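Local atomic coordinates of tumor necrosis factor receptor superfamily member 11B (Homo sapiens, PDB entry 3URF), a protein that acts as a secreted decoy receptor for the cytokine RANKL, neutralising its role in osteoclast formation and so restraining bone resorption. Residues 99-110 / 113-124; 125-133 / 155-163. All coordinates share one frame; numbering follows the deposited sequence.

Both contacts lie in the ligand-binding half of osteoprotegerin built from cysteine-rich repeats, and they follow each other along the chain, their centres about 17 Å apart. Contact 1 folds the third repeat back on itself through a hairpin and a disulfide; contact 2, in the fourth repeat, sets a short strand against a glycosylated loop. They meet directly where Ser130 OG lies 2.7 Å from Phe107 O, a probable hydrogen bond, and where Thr133 packs on Pro105. Cys124, the last residue of contact 1, opens the fourth repeat through its disulfide with Cys139. The N-linked sugar sits on Asn157 of contact 2, with the Arg123 side chain about 8 Å away between nearest atoms.

Contact 1. Residues 99-110 / 113-124; sequences KHRSCPPGFGVV and GTPERNTVCKRC
Arg101 and Asn118 are joined through both backbone and side chain. The amide OD1 of Asn118 takes the backbone N of Arg101 at 2.7 Å in a nearly straight bond (171°) on a lone pair, and also accepts the N-H of Thr119. The Arg101 guanidinium, its chain bent at chi3 (13°), turns back so that NE and NH2 both grip Thr119 O side-on, NE at 2.9 Å, with that oxygen at the edge of the guanidinium plane. Over one face of the same group lies Asn118 ND2, the amide and guanidinium planes stacked 26° apart. An alanine in place of Asn118 takes away this amide and would probably leave the N-H groups of Arg101 and Thr119 without their shared acceptor and one guanidinium face without its stacking partner. Thr119 OG1 gives only a weak bond to Arg101 O.

The covalent link is the Cys103–Cys121 disulfide, SG to SG 2.0 Å. It belongs to the cysteine-rich repeat of the TNF-receptor family, here the third, whose 107-111 and 120-123 strands make a loosely paired antiparallel hairpin. Its firm rung is Val110 N to Val120 O at 3.0 Å.

Among apolar and ring contacts, the CG2 methyl of Thr119 and the CA of Gly113 both lie over a face of the His100 imidazole, the latter a CH-pi contact 3.8 Å from the ring centroid. Val110 CG2 rests 3.4 Å from Lys122 CB.

One water bridges Gly106 O and the backbone N of Cys124, and sits over one face of the Phe107 ring, toward its rim.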
loop_
_atom_site.group_PDB
_atom_site.type_symbol
_atom_site.label_atom_id
_atom_site.label_comp_id
_atom_site.label_asym_id
_atom_site.label_seq_id
_atom_site.Cartn_x
_atom_site.Cartn_y
_atom_site.Cartn_z
ATOM N N LYS B 99 6.502 -0.816 27.035
ATOM C CA LYS B 99 6.632 -0.946 28.465
ATOM C C LYS B 99 5.514 -1.833 28.947
ATOM O O LYS B 99 4.377 -1.690 28.511
ATOM C CB LYS B 99 6.544 0.422 29.141
ATOM C CG LYS B 99 7.876 1.161 29.227
ATOM C CD LYS B 99 7.667 2.673 29.331
ATOM C CE LYS B 99 8.992 3.435 29.268
ATOM N NZ LYS B 99 8.811 4.885 28.940
ATOM N N HIS B 100 5.863 -2.766 29.829
ATOM C CA HIS B 100 4.901 -3.578 30.557
ATOM C C HIS B 100 3.837 -2.699 31.195
ATOM O O HIS B 100 4.125 -1.592 31.685
ATOM C CB HIS B 100 5.607 -4.362 31.663
ATOM C CG HIS B 100 6.477 -5.472 31.166
ATOM N ND1 HIS B 100 6.043 -6.404 30.246
ATOM C CD2 HIS B 100 7.751 -5.812 31.472
ATOM C CE1 HIS B 100 7.018 -7.261 29.995
ATOM N NE2 HIS B 100 8.067 -6.921 30.723
ATOM N N ARG B 101 2.609 -3.206 31.185
ATOM C CA ARG B 101 1.500 -2.602 31.912
ATOM C C ARG B 101 1.840 -2.371 33.383
ATOM O O ARG B 101 2.440 -3.223 34.038
ATOM C CB ARG B 101 0.268 -3.507 31.815
ATOM C CG ARG B 101 -0.965 -2.972 32.524
ATOM C CD ARG B 101 -2.171 -3.868 32.267
ATOM N NE ARG B 101 -1.783 -5.145 31.670
ATOM C CZ ARG B 101 -2.055 -5.504 30.418
ATOM N NH1 ARG B 101 -2.730 -4.684 29.617
ATOM N NH2 ARG B 101 -1.661 -6.691 29.967
ATOM N N SER B 102 1.463 -1.212 33.903
ATOM C CA SER B 102 1.565 -0.975 35.334
ATOM C C SER B 102 0.292 -1.474 36.000
ATOM O O SER B 102 -0.811 -1.154 35.564
ATOM C CB SER B 102 1.770 0.513 35.623
ATOM O OG SER B 102 3.076 0.754 36.108
ATOM N N CYS B 103 0.433 -2.284 37.039
ATOM C CA CYS B 103 -0.734 -2.736 37.784
ATOM C C CYS B 103 -1.147 -1.645 38.766
ATOM O O CYS B 103 -0.373 -1.276 39.654
ATOM C CB CYS B 103 -0.443 -4.046 38.507
ATOM S SG CYS B 103 -1.748 -5.258 38.348
ATOM N N PRO B 104 -2.366 -1.116 38.595
ATOM C CA PRO B 104 -2.868 0.052 39.326
ATOM C C PRO B 104 -2.696 -0.089 40.834
ATOM O O PRO B 104 -2.596 -1.210 41.351
ATOM C CB PRO B 104 -4.356 0.075 38.970
ATOM C CG PRO B 104 -4.444 -0.628 37.662
ATOM C CD PRO B 104 -3.382 -1.686 37.692
ATOM N N PRO B 105 -2.664 1.046 41.545
ATOM C CA PRO B 105 -2.531 0.984 43.002
ATOM C C PRO B 105 -3.593 0.079 43.604
ATOM O O PRO B 105 -3.584 -0.136 44.810
ATOM C CB PRO B 105 -2.755 2.435 43.440
ATOM C CG PRO B 105 -2.345 3.254 42.251
ATOM C CD PRO B 105 -2.736 2.431 41.042
ATOM N N GLY B 106 -4.491 -0.452 42.779
ATOM C CA GLY B 106 -5.529 -1.326 43.289
ATOM C C GLY B 106 -5.228 -2.804 43.111
ATOM O O GLY B 106 -5.647 -3.628 43.933
ATOM N N PHE B 107 -4.477 -3.127 42.057
ATOM C CA PHE B 107 -4.369 -4.496 41.559
ATOM C C PHE B 107 -2.969 -5.083 41.696
ATOM O O PHE B 107 -2.038 -4.383 42.094
ATOM C CB PHE B 107 -4.760 -4.521 40.083
ATOM C CG PHE B 107 -6.131 -3.984 39.809
ATOM C CD1 PHE B 107 -7.051 -4.733 39.088
ATOM C CD2 PHE B 107 -6.507 -2.733 40.275
ATOM C CE1 PHE B 107 -8.320 -4.240 38.832
ATOM C CE2 PHE B 107 -7.770 -2.241 40.031
ATOM C CZ PHE B 107 -8.681 -2.996 39.307
ATOM N N GLY B 108 -2.823 -6.362 41.338
ATOM C CA GLY B 108 -1.535 -7.039 41.412
ATOM C C GLY B 108 -1.139 -7.973 40.268
ATOM O O GLY B 108 -1.987 -8.645 39.666
ATOM N N VAL B 109 0.166 -8.020 39.981
ATOM C CA VAL B 109 0.723 -8.889 38.937
ATOM C C VAL B 109 0.435 -10.371 39.160
ATOM O O VAL B 109 0.907 -10.974 40.127
ATOM C CB VAL B 109 2.259 -8.749 38.830
ATOM C CG1 VAL B 109 2.831 -9.792 37.865
ATOM C CG2 VAL B 109 2.640 -7.351 38.409
ATOM N N VAL B 110 -0.310 -10.966 38.240
ATOM C CA VAL B 110 -0.646 -12.375 38.346
ATOM C C VAL B 110 0.130 -13.178 37.319
ATOM O O VAL B 110 0.208 -14.409 37.405
ATOM C CB VAL B 110 -2.146 -12.600 38.144
ATOM C CG1 VAL B 110 -2.799 -12.981 39.463
ATOM C CG2 VAL B 110 -2.792 -11.352 37.549
ATOM N N GLY B 113 5.165 -10.103 33.268
ATOM C CA GLY B 113 5.508 -9.665 31.937
ATOM C C GLY B 113 6.863 -10.256 31.624
ATOM O O GLY B 113 7.692 -10.435 32.517
ATOM N N THR B 114 7.075 -10.581 30.357
ATOM C CA THR B 114 8.328 -11.154 29.908
ATOM C C THR B 114 8.773 -10.326 28.727
ATOM O O THR B 114 8.114 -9.343 28.381
ATOM C CB THR B 114 8.130 -12.602 29.440
ATOM O OG1 THR B 114 7.177 -12.633 28.366
ATOM C CG2 THR B 114 7.640 -13.477 30.587
ATOM N N PRO B 115 9.888 -10.712 28.095
ATOM C CA PRO B 115 10.288 -9.973 26.895
ATOM C C PRO B 115 9.322 -10.247 25.759
ATOM O O PRO B 115 9.391 -9.559 24.736
ATOM C CB PRO B 115 11.665 -10.551 26.548
ATOM C CG PRO B 115 12.136 -11.204 27.802
ATOM C CD PRO B 115 10.906 -11.685 28.516
ATOM N N GLU B 116 8.442 -11.232 25.936
ATOM C CA GLU B 116 7.473 -11.562 24.891
ATOM C C GLU B 116 6.029 -11.301 25.284
ATOM O O GLU B 116 5.173 -11.192 24.410
ATOM C CB GLU B 116 7.618 -13.008 24.430
ATOM C CG GLU B 116 8.960 -13.346 23.781
ATOM C CD GLU B 116 10.051 -13.656 24.799
ATOM O OE1 GLU B 116 9.758 -13.662 26.021
ATOM O OE2 GLU B 116 11.202 -13.894 24.372
ATOM N N ARG B 117 5.744 -11.201 26.581
ATOM C CA ARG B 117 4.356 -11.003 27.001
ATOM C C ARG B 117 4.192 -9.875 27.995
ATOM O O ARG B 117 5.074 -9.615 28.815
ATOM C CB ARG B 117 3.752 -12.287 27.561
ATOM C CG ARG B 117 3.446 -13.333 26.508
ATOM C CD ARG B 117 3.532 -14.734 27.105
ATOM N NE ARG B 117 3.142 -15.772 26.152
ATOM C CZ ARG B 117 3.097 -17.074 26.432
ATOM N NH1 ARG B 117 3.426 -17.518 27.643
ATOM N NH2 ARG B 117 2.727 -17.938 25.495
ATOM N N ASN B 118 3.054 -9.198 27.911
ATOM C CA ASN B 118 2.814 -8.078 28.799
ATOM C C ASN B 118 2.633 -8.621 30.197
ATOM O O ASN B 118 2.453 -9.827 30.379
ATOM C CB ASN B 118 1.588 -7.282 28.363
ATOM C CG ASN B 118 1.647 -5.837 28.817
ATOM O OD1 ASN B 118 2.401 -5.493 29.724
ATOM N ND2 ASN B 118 0.857 -4.982 28.185
ATOM N N THR B 119 2.710 -7.759 31.200
ATOM C CA THR B 119 2.373 -8.221 32.534
ATOM C C THR B 119 0.852 -8.227 32.602
ATOM O O THR B 119 0.193 -7.277 32.171
ATOM C CB THR B 119 3.020 -7.372 33.664
ATOM O OG1 THR B 119 2.334 -6.125 33.807
ATOM C CG2 THR B 119 4.473 -7.094 33.352
ATOM N N VAL B 120 0.304 -9.329 33.097
ATOM C CA VAL B 120 -1.135 -9.473 33.259
ATOM C C VAL B 120 -1.543 -9.077 34.672
ATOM O O VAL B 120 -1.049 -9.644 35.650
ATOM C CB VAL B 120 -1.570 -10.935 33.022
ATOM C CG1 VAL B 120 -3.098 -11.068 33.082
ATOM C CG2 VAL B 120 -1.008 -11.451 31.704
ATOM N N CYS B 121 -2.447 -8.114 34.781
ATOM C CA CYS B 121 -2.931 -7.698 36.090
ATOM C C CYS B 121 -4.283 -8.333 36.411
ATOM O O CYS B 121 -4.933 -8.886 35.530
ATOM C CB CYS B 121 -2.971 -6.170 36.185
ATOM S SG CYS B 121 -1.310 -5.435 36.359
ATOM N N LYS B 122 -4.677 -8.285 37.681
ATOM C CA LYS B 122 -5.976 -8.790 38.136
ATOM C C LYS B 122 -6.407 -8.032 39.382
ATOM O O LYS B 122 -5.669 -7.195 39.892
ATOM C CB LYS B 122 -5.913 -10.290 38.445
ATOM C CG LYS B 122 -6.732 -11.166 37.504
ATOM C CD LYS B 122 -7.875 -11.883 38.233
ATOM C CE LYS B 122 -8.821 -12.604 37.258
ATOM N NZ LYS B 122 -10.040 -13.171 37.920
ATOM N N ARG B 123 -7.602 -8.320 39.880
ATOM C CA ARG B 123 -8.055 -7.668 41.100
ATOM C C ARG B 123 -7.648 -8.455 42.332
ATOM O O ARG B 123 -7.656 -9.685 42.322
ATOM C CB ARG B 123 -9.565 -7.475 41.090
ATOM C CG ARG B 123 -10.002 -6.316 40.244
ATOM C CD ARG B 123 -10.901 -5.386 41.025
ATOM N NE ARG B 123 -11.384 -4.303 40.177
ATOM C CZ ARG B 123 -12.392 -3.500 40.502
ATOM N NH1 ARG B 123 -13.025 -3.669 41.660
ATOM N NH2 ARG B 123 -12.772 -2.534 39.671
ATOM N N CYS B 124 -7.287 -7.737 43.390
ATOM C CA CYS B 124 -6.944 -8.374 44.656
ATOM C C CYS B 124 -8.186 -8.955 45.342
ATOM O O CYS B 124 -9.039 -8.208 45.828
ATOM C CB CYS B 124 -6.216 -7.387 45.578
ATOM S SG CYS B 124 -4.500 -7.024 45.097
HETATM O O HOH W 1 -7.360 -4.973 42.759
#

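Contact 2. Residues 125-133 / 155-163; sequences PDGFFSNET and KGNATHDNI. With NAG (2-acetamido-2-deoxy-beta-D-glucopyranose), chain C.
Phe129 of the 128-129 strand first meets the loop 155-163 at Asn157, Phe129 CB lying 3.7 Å from Asn157 O. Asn157 carries the N-acetylglucosamine, bonded ND2 to C1, and its own OD1 closes an Asx turn by accepting the backbone N of Thr159 on a lone pair at 3.0 Å. The Thr159 hydroxyl adds a second bond to the same oxygen, OG1 to OD1 2.6 Å, tilted from the carbonyl plane. Asn157, Ala158 and Thr159 spell the Asn-X-Thr sequon, so the threonine that marks the site also braces the sugar-bearing amide.

At Ala158 the backbones come closest. Its CA–H points at Phe128 O (3.4 Å), while its carbonyl O receives the CA–H of Phe129 and, weakly, the backbone N of Ser130 at 3.4 Å. Thr159 O then lies at the edge of the Phe129 ring. His160 lies beside the sugar, its CB 3.9 Å from the sugar O5, and its ND1 donates almost straight (175°) to Asp161 O, which lies in the imidazole plane.

Asp161 makes the main side-chain contact. Its CB sits over one face of the Phe129 benzene ring, offset toward the rim, 3.6 Å from the centroid, and the carboxylate plane stacks 6° from the ring plane. Phe129 reaches this place with CG between the backbone N and the carbonyl carbon (chi1 79°), which lays one face of the ring against Asp161. Asp161 OD1 accepts the backbone N of Thr143, which probably helps fix the carboxylate's rotation over the ring.

With one weak backbone bond across, the contact between the two segments is mainly van der Waals and CH-pi, while the firmer hydrogen bonds lie within 155-163, in the sugar-bearing turn.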
loop_
_atom_site.group_PDB
_atom_site.type_symbol
_atom_site.label_atom_id
_atom_site.label_comp_id
_atom_site.label_asym_id
_atom_site.label_seq_id
_atom_site.Cartn_x
_atom_site.Cartn_y
_atom_site.Cartn_z
ATOM N N PRO B 125 -8.286 -10.297 45.380
ATOM C CA PRO B 125 -9.424 -10.992 46.001
ATOM C C PRO B 125 -9.716 -10.514 47.429
ATOM O O PRO B 125 -8.960 -9.727 48.014
ATOM C CB PRO B 125 -8.964 -12.457 46.024
ATOM C CG PRO B 125 -8.007 -12.564 44.884
ATOM C CD PRO B 125 -7.291 -11.241 44.838
ATOM N N ASP B 126 -10.824 -10.981 47.988
ATOM C CA ASP B 126 -11.113 -10.656 49.367
ATOM C C ASP B 126 -9.943 -11.149 50.205
ATOM O O ASP B 126 -9.508 -12.293 50.060
ATOM C CB ASP B 126 -12.431 -11.283 49.818
ATOM C CG ASP B 126 -13.635 -10.430 49.453
ATOM O OD1 ASP B 126 -13.876 -9.421 50.154
ATOM O OD2 ASP B 126 -14.335 -10.763 48.468
ATOM N N GLY B 127 -9.410 -10.269 51.046
ATOM C CA GLY B 127 -8.313 -10.628 51.925
ATOM C C GLY B 127 -6.927 -10.376 51.356
ATOM O O GLY B 127 -5.937 -10.866 51.901
ATOM N N PHE B 128 -6.852 -9.618 50.264
ATOM C CA PHE B 128 -5.571 -9.249 49.661
ATOM C C PHE B 128 -5.527 -7.764 49.352
ATOM O O PHE B 128 -6.502 -7.045 49.564
ATOM C CB PHE B 128 -5.325 -10.034 48.378
ATOM C CG PHE B 128 -5.048 -11.485 48.604
ATOM C CD1 PHE B 128 -3.746 -11.947 48.682
ATOM C CD2 PHE B 128 -6.089 -12.391 48.746
ATOM C CE1 PHE B 128 -3.481 -13.290 48.894
ATOM C CE2 PHE B 128 -5.835 -13.734 48.960
ATOM C CZ PHE B 128 -4.527 -14.184 49.036
ATOM N N PHE B 129 -4.395 -7.308 48.834
ATOM C CA PHE B 129 -4.227 -5.891 48.562
ATOM C C PHE B 129 -2.915 -5.598 47.823
ATOM O O PHE B 129 -2.048 -6.478 47.696
ATOM C CB PHE B 129 -4.266 -5.111 49.883
ATOM C CG PHE B 129 -2.975 -5.160 50.645
ATOM C CD1 PHE B 129 -2.135 -4.052 50.690
ATOM C CD2 PHE B 129 -2.585 -6.324 51.300
ATOM C CE1 PHE B 129 -0.938 -4.098 51.386
ATOM C CE2 PHE B 129 -1.382 -6.381 52.001
ATOM C CZ PHE B 129 -0.559 -5.268 52.043
ATOM N N SER B 130 -2.804 -4.363 47.325
ATOM C CA SER B 130 -1.530 -3.760 46.922
ATOM C C SER B 130 -1.600 -2.238 47.072
ATOM O O SER B 130 -2.521 -1.606 46.558
ATOM C CB SER B 130 -1.147 -4.147 45.485
ATOM O OG SER B 130 -2.273 -4.640 44.786
ATOM N N ASN B 131 -0.628 -1.655 47.774
ATOM C CA ASN B 131 -0.617 -0.207 48.004
ATOM C C ASN B 131 -0.052 0.639 46.845
ATOM O O ASN B 131 -0.016 1.868 46.929
ATOM C CB ASN B 131 0.090 0.141 49.332
ATOM C CG ASN B 131 1.562 -0.280 49.359
ATOM O OD1 ASN B 131 2.223 -0.344 48.319
ATOM N ND2 ASN B 131 2.083 -0.558 50.559
ATOM N N GLU B 132 0.369 -0.008 45.759
ATOM C CA GLU B 132 1.123 0.699 44.722
ATOM C C GLU B 132 0.761 0.366 43.280
ATOM O O GLU B 132 0.035 -0.591 42.994
ATOM C CB GLU B 132 2.611 0.434 44.906
ATOM C CG GLU B 132 2.954 -1.038 44.869
ATOM C CD GLU B 132 4.405 -1.291 45.193
ATOM O OE1 GLU B 132 4.763 -2.460 45.465
ATOM O OE2 GLU B 132 5.182 -0.310 45.179
ATOM N N THR B 133 1.286 1.188 42.375
ATOM C CA THR B 133 1.233 0.906 40.950
ATOM C C THR B 133 2.575 0.313 40.574
ATOM O O THR B 133 3.585 1.020 40.532
ATOM C CB THR B 133 1.006 2.176 40.114
ATOM O OG1 THR B 133 0.525 3.230 40.955
ATOM C CG2 THR B 133 -0.007 1.910 39.006
ATOM N N LYS B 155 -9.446 -2.404 59.388
ATOM C CA LYS B 155 -9.764 -3.355 58.340
ATOM C C LYS B 155 -8.997 -2.977 57.077
ATOM O O LYS B 155 -8.759 -1.796 56.809
ATOM C CB LYS B 155 -11.266 -3.337 58.046
ATOM C CG LYS B 155 -12.180 -3.659 59.233
ATOM C CD LYS B 155 -11.995 -2.688 60.415
ATOM C CE LYS B 155 -12.138 -1.221 60.004
ATOM N NZ LYS B 155 -11.617 -0.300 61.057
ATOM N N GLY B 156 -8.604 -3.984 56.306
ATOM C CA GLY B 156 -7.914 -3.744 55.060
ATOM C C GLY B 156 -8.814 -4.079 53.894
ATOM O O GLY B 156 -9.412 -5.154 53.861
ATOM N N ASN B 157 -8.930 -3.148 52.949
ATOM C CA ASN B 157 -9.648 -3.401 51.702
ATOM C C ASN B 157 -8.736 -4.029 50.645
ATOM O O ASN B 157 -7.741 -4.674 50.976
ATOM C CB ASN B 157 -10.322 -2.123 51.171
ATOM C CG ASN B 157 -9.460 -0.882 51.343
ATOM O OD1 ASN B 157 -8.357 -0.801 50.807
ATOM N ND2 ASN B 157 -9.974 0.100 52.083
ATOM N N ALA B 158 -9.075 -3.842 49.375
ATOM C CA ALA B 158 -8.260 -4.387 48.296
ATOM C C ALA B 158 -7.070 -3.482 47.982
ATOM O O ALA B 158 -6.201 -3.833 47.181
ATOM C CB ALA B 158 -9.106 -4.620 47.043
ATOM N N THR B 159 -7.037 -2.318 48.621
ATOM C CA THR B 159 -6.011 -1.324 48.345
ATOM C C THR B 159 -5.156 -1.105 49.576
ATOM O O THR B 159 -4.125 -0.433 49.516
ATOM C CB THR B 159 -6.645 0.025 47.948
ATOM O OG1 THR B 159 -7.075 0.729 49.121
ATOM C CG2 THR B 159 -7.840 -0.203 47.043
ATOM N N HIS B 160 -5.592 -1.671 50.697
ATOM C CA HIS B 160 -4.962 -1.379 51.976
ATOM C C HIS B 160 -4.895 -2.596 52.897
ATOM O O HIS B 160 -5.845 -3.368 53.014
ATOM C CB HIS B 160 -5.703 -0.237 52.667
ATOM C CG HIS B 160 -4.816 0.656 53.475
ATOM N ND1 HIS B 160 -4.272 0.272 54.683
ATOM C CD2 HIS B 160 -4.384 1.920 53.253
ATOM C CE1 HIS B 160 -3.541 1.259 55.168
ATOM N NE2 HIS B 160 -3.592 2.270 54.320
ATOM N N ASP B 161 -3.754 -2.754 53.549
ATOM C CA ASP B 161 -3.506 -3.880 54.435
ATOM C C ASP B 161 -4.259 -3.672 55.744
ATOM O O ASP B 161 -4.852 -2.618 55.966
ATOM C CB ASP B 161 -2.003 -3.962 54.693
ATOM C CG ASP B 161 -1.598 -5.191 55.465
ATOM O OD1 ASP B 161 -2.387 -6.159 55.535
ATOM O OD2 ASP B 161 -0.465 -5.183 55.990
ATOM N N ASN B 162 -4.251 -4.674 56.611
ATOM C CA ASN B 162 -4.763 -4.459 57.951
ATOM C C ASN B 162 -3.760 -3.587 58.708
ATOM O O ASN B 162 -2.569 -3.907 58.776
ATOM C CB ASN B 162 -4.994 -5.787 58.696
ATOM C CG ASN B 162 -6.030 -6.683 58.016
ATOM O OD1 ASN B 162 -6.857 -6.221 57.227
ATOM N ND2 ASN B 162 -5.986 -7.974 58.332
ATOM N N ILE B 163 -4.234 -2.468 59.249
ATOM C CA ILE B 163 -3.418 -1.660 60.145
ATOM C C ILE B 163 -3.614 -2.216 61.553
ATOM O O ILE B 163 -4.718 -2.170 62.098
ATOM C CB ILE B 163 -3.824 -0.173 60.098
ATOM C CG1 ILE B 163 -4.078 0.258 58.651
ATOM C CG2 ILE B 163 -2.764 0.696 60.770
ATOM C CD1 ILE B 163 -4.392 1.733 58.487
HETATM C C1 NAG C . -9.513 1.405 51.651
HETATM C C2 NAG C . -10.600 2.260 50.978
HETATM C C3 NAG C . -10.185 3.716 50.701
HETATM C C4 NAG C . -9.540 4.331 51.946
HETATM C C5 NAG C . -8.416 3.412 52.436
HETATM C C6 NAG C . -7.788 3.956 53.714
HETATM C C7 NAG C . -12.336 1.606 49.404
HETATM C C8 NAG C . -12.648 1.866 47.961
HETATM N N2 NAG C . -11.045 1.618 49.748
HETATM O O3 NAG C . -11.321 4.463 50.304
HETATM O O4 NAG C . -9.054 5.650 51.700
HETATM O O5 NAG C . -8.881 2.102 52.710
HETATM O O6 NAG C . -8.625 3.600 54.792
HETATM O O7 NAG C . -13.245 1.403 50.208
#